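Side-chain contact in acetone carboxylase alpha subunit (Xanthobacter autotrophicus Py2, PDB 5M45), which is the alpha subunit of acetone carboxylase and carries a large region of the hydantoinase B/oxoprolinase family, assembled with other chains into a six-chain complex: residues E26-L31 with M122-W127. Numbering follows the deposited sequence.
Sequences EHRDRL and MIENNW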
loop_
_atom_site.group_PDB
_atom_site.type_symbol
_atom_site.label_atom_id
_atom_site.label_comp_id
_atom_site.label_asym_id
_atom_site.label_seq_id
_atom_site.Cartn_x
_atom_site.Cartn_y
_atom_site.Cartn_z
ATOM N N GLU A 26 -19.173 16.929 20.480
ATOM C CA GLU A 26 -19.791 17.666 21.604
ATOM C C GLU A 26 -19.861 16.785 22.856
ATOM O O GLU A 26 -19.510 17.242 23.967
ATOM C CB GLU A 26 -21.195 18.181 21.249
ATOM C CG GLU A 26 -21.195 19.430 20.360
ATOM C CD GLU A 26 -22.546 19.744 19.722
ATOM O OE1 GLU A 26 -23.501 18.930 19.888
ATOM O OE2 GLU A 26 -22.612 20.816 19.050
ATOM N N HIS A 27 -20.286 15.530 22.659
ATOM C CA HIS A 27 -20.436 14.553 23.721
ATOM C C HIS A 27 -19.084 14.244 24.408
ATOM O O HIS A 27 -18.932 14.383 25.621
ATOM C CB HIS A 27 -21.070 13.281 23.130
ATOM C CG HIS A 27 -21.403 12.213 24.136
ATOM N ND1 HIS A 27 -22.416 12.355 25.068
ATOM C CD2 HIS A 27 -20.903 10.971 24.322
ATOM C CE1 HIS A 27 -22.518 11.249 25.778
ATOM N NE2 HIS A 27 -21.608 10.396 25.350
ATOM N N ARG A 28 -18.102 13.839 23.618
ATOM C CA ARG A 28 -16.765 13.554 24.158
ATOM C C ARG A 28 -16.130 14.786 24.826
ATOM O O ARG A 28 -15.602 14.675 25.920
ATOM C CB ARG A 28 -15.826 12.973 23.098
ATOM C CG ARG A 28 -14.443 12.684 23.673
ATOM C CD ARG A 28 -13.558 11.824 22.827
ATOM N NE ARG A 28 -12.290 11.576 23.519
ATOM C CZ ARG A 28 -11.174 12.303 23.393
ATOM N NH1 ARG A 28 -11.110 13.351 22.567
ATOM N NH2 ARG A 28 -10.099 11.981 24.102
ATOM N N ASP A 29 -16.194 15.955 24.186
ATOM C CA ASP A 29 -15.593 17.168 24.771
ATOM C C ASP A 29 -16.182 17.511 26.167
ATOM O O ASP A 29 -15.427 17.920 27.070
ATOM C CB ASP A 29 -15.690 18.374 23.826
ATOM C CG ASP A 29 -14.751 18.275 22.598
ATOM O OD1 ASP A 29 -13.884 17.379 22.487
ATOM O OD2 ASP A 29 -14.898 19.106 21.686
ATOM N N ARG A 30 -17.504 17.337 26.333
ATOM C CA ARG A 30 -18.196 17.579 27.615
ATOM C C ARG A 30 -17.661 16.616 28.676
ATOM O O ARG A 30 -17.318 17.023 29.784
ATOM C CB ARG A 30 -19.738 17.444 27.466
ATOM C CG ARG A 30 -20.499 17.474 28.792
ATOM C CD ARG A 30 -22.016 17.580 28.652
ATOM N NE ARG A 30 -22.574 16.390 27.981
ATOM C CZ ARG A 30 -22.926 15.242 28.571
ATOM N NH1 ARG A 30 -22.768 15.038 29.849
ATOM N NH2 ARG A 30 -23.492 14.261 27.857
ATOM N N LEU A 31 -17.550 15.349 28.319
ATOM C CA LEU A 31 -17.034 14.332 29.240
ATOM C C LEU A 31 -15.559 14.528 29.626
ATOM O O LEU A 31 -15.193 14.344 30.796
ATOM C CB LEU A 31 -17.265 12.933 28.679
ATOM C CG LEU A 31 -18.721 12.545 28.376
ATOM C CD1 LEU A 31 -18.751 11.107 27.832
ATOM C CD2 LEU A 31 -19.615 12.649 29.574
ATOM N N MET A 122 -11.996 9.298 14.678
ATOM C CA MET A 122 -13.250 9.552 13.931
ATOM C C MET A 122 -14.085 10.659 14.556
ATOM O O MET A 122 -14.622 11.536 13.853
ATOM C CB MET A 122 -14.088 8.256 13.746
ATOM C CG MET A 122 -13.394 7.170 12.897
ATOM S SD MET A 122 -14.446 5.792 12.379
ATOM C CE MET A 122 -14.447 4.736 13.804
ATOM N N ILE A 123 -14.185 10.643 15.869
ATOM C CA ILE A 123 -14.917 11.683 16.617
ATOM C C ILE A 123 -14.294 13.061 16.346
ATOM O O ILE A 123 -14.971 13.997 15.921
ATOM C CB ILE A 123 -14.939 11.362 18.132
ATOM C CG1 ILE A 123 -15.760 10.094 18.373
ATOM C CG2 ILE A 123 -15.519 12.545 18.919
ATOM C CD1 ILE A 123 -15.818 9.613 19.808
ATOM N N GLU A 124 -12.989 13.156 16.537
ATOM C CA GLU A 124 -12.262 14.415 16.466
ATOM C C GLU A 124 -12.100 14.970 15.051
ATOM O O GLU A 124 -11.866 16.169 14.884
ATOM C CB GLU A 124 -10.889 14.177 17.064
ATOM C CG GLU A 124 -10.149 15.380 17.504
ATOM C CD GLU A 124 -10.779 16.187 18.657
ATOM O OE1 GLU A 124 -10.054 17.137 19.020
ATOM O OE2 GLU A 124 -11.921 16.024 19.200
ATOM N N ASN A 125 -12.191 14.116 14.026
ATOM C CA ASN A 125 -12.030 14.544 12.633
ATOM C C ASN A 125 -13.365 14.599 11.829
ATOM O O ASN A 125 -13.362 14.723 10.594
ATOM C CB ASN A 125 -11.012 13.662 11.955
ATOM C CG ASN A 125 -9.606 13.945 12.446
ATOM O OD1 ASN A 125 -8.921 14.816 11.891
ATOM N ND2 ASN A 125 -9.192 13.285 13.525
ATOM N N ASN A 126 -14.492 14.553 12.536
ATOM C CA ASN A 126 -15.812 14.811 11.955
ATOM C C ASN A 126 -16.214 13.791 10.881
ATOM O O ASN A 126 -16.827 14.138 9.844
ATOM C CB ASN A 126 -15.928 16.253 11.465
ATOM C CG ASN A 126 -17.383 16.729 11.343
ATOM O OD1 ASN A 126 -18.307 16.066 11.770
ATOM N ND2 ASN A 126 -17.559 17.916 10.790
ATOM N N TRP A 127 -15.927 12.528 11.171
ATOM C CA TRP A 127 -16.507 11.415 10.441
ATOM C C TRP A 127 -18.046 11.476 10.444
ATOM O O TRP A 127 -18.682 10.975 9.509
ATOM C CB TRP A 127 -16.063 10.076 11.033
ATOM C CG TRP A 127 -15.028 9.292 10.263
ATOM C CD1 TRP A 127 -15.156 7.988 9.872
ATOM C CD2 TRP A 127 -13.724 9.704 9.845
ATOM N NE1 TRP A 127 -14.035 7.571 9.209
ATOM C CE2 TRP A 127 -13.118 8.582 9.193
ATOM C CE3 TRP A 127 -13.005 10.887 9.929
ATOM C CZ2 TRP A 127 -11.838 8.627 8.637
ATOM C CZ3 TRP A 127 -11.701 10.933 9.383
ATOM C CH2 TRP A 127 -11.147 9.795 8.735
HETATM O O HOH W 1 -13.175 14.799 21.091
#
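Arg28 and Ile123 face each other where one turn of helix 24-38 passes the last turn of helix 111-124; their CA atoms, 8.0 Å apart, are the nearest pair between the segments. The second helix ends in a Schellman motif: Trp127 N bonds back to Met122 O around a weak inner bond from Asn126 N to Ile123 O, and Asn126 takes the left-handed conformation that asparagine tolerates well. No direct hydrogen bond joins the segments. At the centre, the CB of Arg28 rests on the CG2 branch of Ile123, 4.2 Å away. Both residues suit the place: isoleucine's beta branch puts a methyl close to its own backbone, and arginine supplies aliphatic carbon first and charge only at its far end. With CG anti to the backbone N (chi1 180°) and the next two torsions also anti, the Arg28 chain runs out extended past Ile123.

The polar ends meet through one water and through Lys25, which forms salt bridges with Asp29 OD2 and Glu124 OE2. The water accepts from Arg28 NH1 at 2.9 Å, in the plane of the guanidinium at its edge, and donates to both Asp29 OD1 and Glu124 OE2, the latter at 2.6 Å. Short Asp29 keeps its carboxylate near its own helix; longer Glu124 bends across at chi2 (64°). Their side chains cross at about a right angle, carboxylate planes 77° apart. Asp29 OD1 and Glu124 OE2 stand 4.1 Å apart, a repulsion that Lys25 and nearby Arg28 probably offset.

The small contact sets helix 24-38 against the C-terminal end of helix 111-124. Arg28 also packs on the loop at Val771, near the bound 3,6,9,12,15-pentaoxaheptadecan-1-ol, while Trp127 meets His218 of a second copy of this subunit edge-to-face and bonds through NE1 to Cys203 O, just before strand 204-208.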